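Local coordinates for magnesium transporter, putative (Shewanella oneidensis MR-1, PDB 3KXR), which probably carries magnesium or related cations across the membrane, the chain here being its CBS-pair domain with part of the MgtE N domain, at residues 54-59 / 169-174; 139-144 / 148-153. One frame throughout, in Å; residues are numbered along the deposited sequence.

Contact 1: residues 54-59 / 169-174; sequences NEIGRY and TALVRE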
loop_
_atom_site.group_PDB
_atom_site.type_symbol
_atom_site.label_atom_id
_atom_site.label_comp_id
_atom_site.label_asym_id
_atom_site.label_seq_id
_atom_site.Cartn_x
_atom_site.Cartn_y
_atom_site.Cartn_z
ATOM N N ASN A 54 -9.743 24.771 12.981
ATOM C CA ASN A 54 -11.072 24.961 13.530
ATOM C C ASN A 54 -12.165 24.650 12.521
ATOM O O ASN A 54 -13.256 25.181 12.631
ATOM C CB ASN A 54 -11.219 26.393 14.079
ATOM C CG ASN A 54 -12.494 26.588 14.938
ATOM O OD1 ASN A 54 -12.915 25.694 15.687
ATOM N ND2 ASN A 54 -13.113 27.757 14.813
ATOM N N GLU A 55 -11.888 23.772 11.554
ATOM C CA GLU A 55 -12.907 23.321 10.590
ATOM C C GLU A 55 -13.219 21.863 10.821
ATOM O O GLU A 55 -12.311 21.041 10.900
ATOM C CB GLU A 55 -12.433 23.508 9.149
ATOM C CG GLU A 55 -12.283 24.972 8.729
ATOM C CD GLU A 55 -11.860 25.169 7.257
ATOM O OE1 GLU A 55 -10.884 24.539 6.780
ATOM O OE2 GLU A 55 -12.502 25.996 6.569
ATOM N N ILE A 56 -14.499 21.514 10.889
ATOM C CA ILE A 56 -14.854 20.140 11.214
ATOM C C ILE A 56 -14.377 19.111 10.145
ATOM O O ILE A 56 -14.117 17.922 10.450
ATOM C CB ILE A 56 -16.352 20.017 11.489
ATOM C CG1 ILE A 56 -16.629 18.719 12.272
ATOM C CG2 ILE A 56 -17.180 20.120 10.172
ATOM C CD1 ILE A 56 -15.776 18.539 13.516
ATOM N N GLY A 57 -14.225 19.571 8.902
ATOM C CA GLY A 57 -13.642 18.738 7.851
ATOM C C GLY A 57 -12.373 18.000 8.277
ATOM O O GLY A 57 -12.114 16.873 7.878
ATOM N N ARG A 58 -11.565 18.670 9.073
ATOM C CA ARG A 58 -10.297 18.128 9.520
ATOM C C ARG A 58 -10.484 16.837 10.340
ATOM O O ARG A 58 -9.620 15.955 10.278
ATOM C CB ARG A 58 -9.569 19.211 10.314
ATOM C CG ARG A 58 -8.384 18.745 11.082
ATOM C CD ARG A 58 -7.605 19.907 11.639
ATOM N NE ARG A 58 -6.806 20.536 10.600
ATOM C CZ ARG A 58 -5.576 21.033 10.783
ATOM N NH1 ARG A 58 -4.959 20.984 11.959
ATOM N NH2 ARG A 58 -4.934 21.566 9.766
ATOM N N TYR A 59 -11.602 16.712 11.069
ATOM C CA TYR A 59 -11.825 15.562 11.965
ATOM C C TYR A 59 -12.893 14.615 11.452
ATOM O O TYR A 59 -13.368 13.756 12.168
ATOM C CB TYR A 59 -12.186 16.032 13.362
ATOM C CG TYR A 59 -11.169 16.981 13.896
ATOM C CD1 TYR A 59 -10.054 16.527 14.605
ATOM C CD2 TYR A 59 -11.289 18.339 13.660
ATOM C CE1 TYR A 59 -9.077 17.430 15.081
ATOM C CE2 TYR A 59 -10.338 19.235 14.128
ATOM C CZ TYR A 59 -9.234 18.783 14.831
ATOM O OH TYR A 59 -8.318 19.721 15.263
ATOM N N THR A 169 -17.586 14.613 21.708
ATOM C CA THR A 169 -17.242 14.647 23.110
ATOM C C THR A 169 -15.772 14.997 23.249
ATOM O O THR A 169 -15.409 15.877 24.016
ATOM C CB THR A 169 -17.482 13.305 23.788
ATOM O OG1 THR A 169 -18.829 12.872 23.541
ATOM C CG2 THR A 169 -17.199 13.429 25.303
ATOM N N ALA A 170 -14.930 14.307 22.483
ATOM C CA ALA A 170 -13.504 14.613 22.452
ATOM C C ALA A 170 -13.276 16.101 22.175
ATOM O O ALA A 170 -12.693 16.765 22.995
ATOM C CB ALA A 170 -12.767 13.736 21.433
ATOM N N LEU A 171 -13.761 16.619 21.050
ATOM C CA LEU A 171 -13.642 18.061 20.701
ATOM C C LEU A 171 -13.961 19.029 21.837
ATOM O O LEU A 171 -13.200 19.968 22.119
ATOM C CB LEU A 171 -14.588 18.409 19.555
ATOM C CG LEU A 171 -14.298 17.725 18.224
ATOM C CD1 LEU A 171 -15.366 18.117 17.175
ATOM C CD2 LEU A 171 -12.836 18.019 17.755
ATOM N N VAL A 172 -15.106 18.805 22.470
ATOM C CA VAL A 172 -15.507 19.596 23.627
ATOM C C VAL A 172 -14.418 19.560 24.732
ATOM O O VAL A 172 -13.832 20.596 25.047
ATOM C CB VAL A 172 -16.863 19.114 24.183
ATOM C CG1 VAL A 172 -17.116 19.721 25.554
ATOM C CG2 VAL A 172 -17.991 19.444 23.219
ATOM N N ARG A 173 -14.154 18.363 25.280
ATOM C CA ARG A 173 -13.093 18.079 26.311
ATOM C C ARG A 173 -11.687 18.639 25.972
ATOM O O ARG A 173 -10.947 19.060 26.884
ATOM C CB ARG A 173 -13.031 16.543 26.584
ATOM C CG ARG A 173 -11.918 16.008 27.509
ATOM C CD ARG A 173 -12.144 14.524 27.826
ATOM N NE ARG A 173 -12.090 13.683 26.635
ATOM N N GLU A 174 -11.348 18.638 24.675
ATOM C CA GLU A 174 -10.156 19.316 24.134
ATOM C C GLU A 174 -10.220 20.825 24.352
ATOM O O GLU A 174 -9.298 21.442 24.899
ATOM C CB GLU A 174 -10.008 19.062 22.622
ATOM C CG GLU A 174 -8.789 18.212 22.211
ATOM C CD GLU A 174 -9.090 16.718 22.081
ATOM O OE1 GLU A 174 -9.252 16.236 20.936
ATOM O OE2 GLU A 174 -9.157 16.024 23.120
#
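I56 makes the first of two apolar contacts with L171, a leucine projecting from helix 165-176 toward the loop that follows helix 39-50. The CG1 branch of I56 runs anti to the backbone N (chi1 -161°), which carries its terminal methyl outward to the helix, and CD1 comes to rest 3.7 Å from L171 CD1. The two side chains cross at about a right angle and touch through these end methyls. I56 is buried, since L135 and A138 of helix 135-143 also pack on it. R58 faces the other way: its CG lies 3.6 Å from the plane of the Y59 ring, toward the rim, and its NE is bonded to Y51 O, just after helix 39-50. At Y59 the second leucine branch is used. L171 CD2 sits over the opposite face from R58 CG, 4.3 Å from the ring centroid and only 8° off the normal, a CH-pi contact centred on the face. The phenol ring is thus sandwiched between two aliphatic groups, while the fork of L171 divides between isoleucine and tyrosine. The interface is small, 107 Å² in all, and entirely apolar. It joins the two CBS sequence motifs, the loop ahead of strand 66-68 lying against helix 165-176, consistent with the packed tandem of a CBS pair.

Contact 2: residues 139-144 / 148-153; sequences AEAIEH and IELPVI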
loop_
_atom_site.group_PDB
_atom_site.type_symbol
_atom_site.label_atom_id
_atom_site.label_comp_id
_atom_site.label_asym_id
_atom_site.label_seq_id
_atom_site.Cartn_x
_atom_site.Cartn_y
_atom_site.Cartn_z
ATOM N N ALA A 139 -19.920 20.167 17.383
ATOM C CA ALA A 139 -20.196 19.412 18.599
ATOM C C ALA A 139 -21.594 19.738 19.134
ATOM O O ALA A 139 -22.343 18.836 19.513
ATOM C CB ALA A 139 -19.109 19.697 19.676
ATOM N N GLU A 140 -21.964 21.013 19.127
ATOM C CA GLU A 140 -23.304 21.395 19.560
ATOM C C GLU A 140 -24.404 20.756 18.719
ATOM O O GLU A 140 -25.428 20.296 19.247
ATOM C CB GLU A 140 -23.487 22.909 19.516
ATOM C CG GLU A 140 -23.297 23.537 20.859
ATOM C CD GLU A 140 -23.654 25.006 20.865
ATOM O OE1 GLU A 140 -24.813 25.335 21.257
ATOM O OE2 GLU A 140 -22.765 25.814 20.468
ATOM N N ALA A 141 -24.187 20.768 17.406
ATOM C CA ALA A 141 -25.180 20.318 16.457
ATOM C C ALA A 141 -25.475 18.842 16.678
ATOM O O ALA A 141 -26.629 18.455 16.623
ATOM C CB ALA A 141 -24.739 20.597 15.016
ATOM N N ILE A 142 -24.437 18.040 16.947
ATOM C CA ILE A 142 -24.615 16.592 17.218
ATOM C C ILE A 142 -25.167 16.386 18.622
ATOM O O ILE A 142 -26.128 15.643 18.808
ATOM C CB ILE A 142 -23.313 15.742 17.077
ATOM C CG1 ILE A 142 -22.589 16.049 15.779
ATOM C CG2 ILE A 142 -23.637 14.244 17.036
ATOM C CD1 ILE A 142 -21.207 15.353 15.619
ATOM N N GLU A 143 -24.583 17.066 19.600
ATOM C CA GLU A 143 -24.979 16.880 20.984
ATOM C C GLU A 143 -26.427 17.230 21.229
ATOM O O GLU A 143 -27.121 16.473 21.890
ATOM C CB GLU A 143 -24.106 17.696 21.946
ATOM C CG GLU A 143 -24.368 17.355 23.440
ATOM C CD GLU A 143 -23.770 18.336 24.455
ATOM O OE1 GLU A 143 -22.815 19.089 24.113
ATOM O OE2 GLU A 143 -24.251 18.306 25.616
ATOM N N HIS A 144 -26.888 18.372 20.729
ATOM C CA HIS A 144 -28.273 18.795 20.985
ATOM C C HIS A 144 -29.192 18.392 19.859
ATOM O O HIS A 144 -29.869 19.202 19.286
ATOM C CB HIS A 144 -28.348 20.296 21.202
ATOM C CG HIS A 144 -27.491 20.760 22.327
ATOM N ND1 HIS A 144 -27.743 20.415 23.637
ATOM C CD2 HIS A 144 -26.362 21.506 22.342
ATOM C CE1 HIS A 144 -26.819 20.947 24.416
ATOM N NE2 HIS A 144 -25.967 21.612 23.656
ATOM N N ILE A 148 -26.681 10.401 16.628
ATOM C CA ILE A 148 -25.391 10.015 17.163
ATOM C C ILE A 148 -24.277 10.174 16.112
ATOM O O ILE A 148 -23.101 9.864 16.365
ATOM C CB ILE A 148 -25.435 8.588 17.809
ATOM C CG1 ILE A 148 -25.810 7.485 16.806
ATOM C CG2 ILE A 148 -26.419 8.590 18.971
ATOM C CD1 ILE A 148 -25.674 5.967 17.383
ATOM N N GLU A 149 -24.635 10.697 14.946
ATOM C CA GLU A 149 -23.645 11.007 13.938
ATOM C C GLU A 149 -24.266 11.985 12.997
ATOM O O GLU A 149 -25.485 11.985 12.814
ATOM C CB GLU A 149 -23.276 9.739 13.162
ATOM C CG GLU A 149 -24.474 9.116 12.425
ATOM C CD GLU A 149 -24.219 7.734 11.812
ATOM O OE1 GLU A 149 -23.183 7.539 11.129
ATOM O OE2 GLU A 149 -25.101 6.859 11.982
ATOM N N LEU A 150 -23.442 12.788 12.352
ATOM C CA LEU A 150 -23.949 13.617 11.272
ATOM C C LEU A 150 -23.040 13.518 10.053
ATOM O O LEU A 150 -21.821 13.430 10.194
ATOM C CB LEU A 150 -24.028 15.077 11.703
ATOM C CG LEU A 150 -25.169 15.523 12.629
ATOM C CD1 LEU A 150 -25.000 17.015 13.004
ATOM C CD2 LEU A 150 -26.527 15.264 11.963
ATOM N N PRO A 151 -23.626 13.563 8.858
ATOM C CA PRO A 151 -22.835 13.630 7.646
ATOM C C PRO A 151 -22.184 14.991 7.473
ATOM O O PRO A 151 -22.762 16.033 7.864
ATOM C CB PRO A 151 -23.875 13.407 6.541
ATOM C CG PRO A 151 -25.102 13.925 7.110
ATOM C CD PRO A 151 -25.057 13.721 8.573
ATOM N N VAL A 152 -21.005 14.972 6.865
ATOM C CA VAL A 152 -20.289 16.165 6.518
ATOM C C VAL A 152 -20.180 16.282 4.992
ATOM O O VAL A 152 -19.831 15.332 4.302
ATOM C CB VAL A 152 -18.900 16.151 7.158
ATOM C CG1 VAL A 152 -18.137 17.396 6.753
ATOM C CG2 VAL A 152 -19.024 16.058 8.682
ATOM N N ILE A 153 -20.509 17.450 4.474
ATOM C CA ILE A 153 -20.385 17.710 3.046
ATOM C C ILE A 153 -19.349 18.812 2.783
ATOM O O ILE A 153 -19.092 19.671 3.633
ATOM C CB ILE A 153 -21.741 18.104 2.408
ATOM C CG1 ILE A 153 -22.320 19.359 3.071
ATOM C CG2 ILE A 153 -22.735 16.938 2.467
ATOM C CD1 ILE A 153 -23.445 19.963 2.288
#
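A141 and I142 pack with L150 in a buried helix-on-sheet contact made by apolar side chains, which lays helix 135-143 over strand 149-153, the middle strand of a three-stranded sheet. The short axes approach to 8.6 Å and their N-to-C directions differ by 134°. L150 points at the helix, and its extended chain (chi2 177°) reaches in with CD1, which lies 3.8 Å from I142 CG1 and 4.1 Å from A141 CB. The I142 and L150 side chains run alongside one another in opposing directions, the one methyl of L150 touching both helix residues. Helix and strand belong to the beta-alpha-beta unit 129-130, 135-143, 149-153 of the second CBS motif, whose two strands run parallel. The other branch of I142, with CG2 anti to the backbone N, lies over the start of the strand, 4.2 Å from E149 N. V163 and L165 add further apolar cover to this isoleucine. The first bond of the E149 side chain points away from the helix, and the carboxylate is held by other residues: OE1 forms a salt bridge with R162, and OE2 takes three hydrogen bonds, from the backbone N of D89 and of N90 and from N88 ND2, at the start of strand 90-94.

Contacts 1 and 2 lie 11 Å apart between centres and share helix 135-143 as a neighbour: its residues A141 and I142 make contact 2, while L135 and A138, just ahead of them in the same helix, pack on I56 of contact 1. They also touch directly, V172 CG2 of helix 165-176 lying 3.7 Å from A139 CB. Contact 1 is long-range, with 109 residues between its segments, whereas contact 2 closes over just three. One ties the loop after helix 39-50 to the second CBS motif; the other builds that motif's own core. Helix 165-176 serves both, through L171 toward the loop and L165 toward I142.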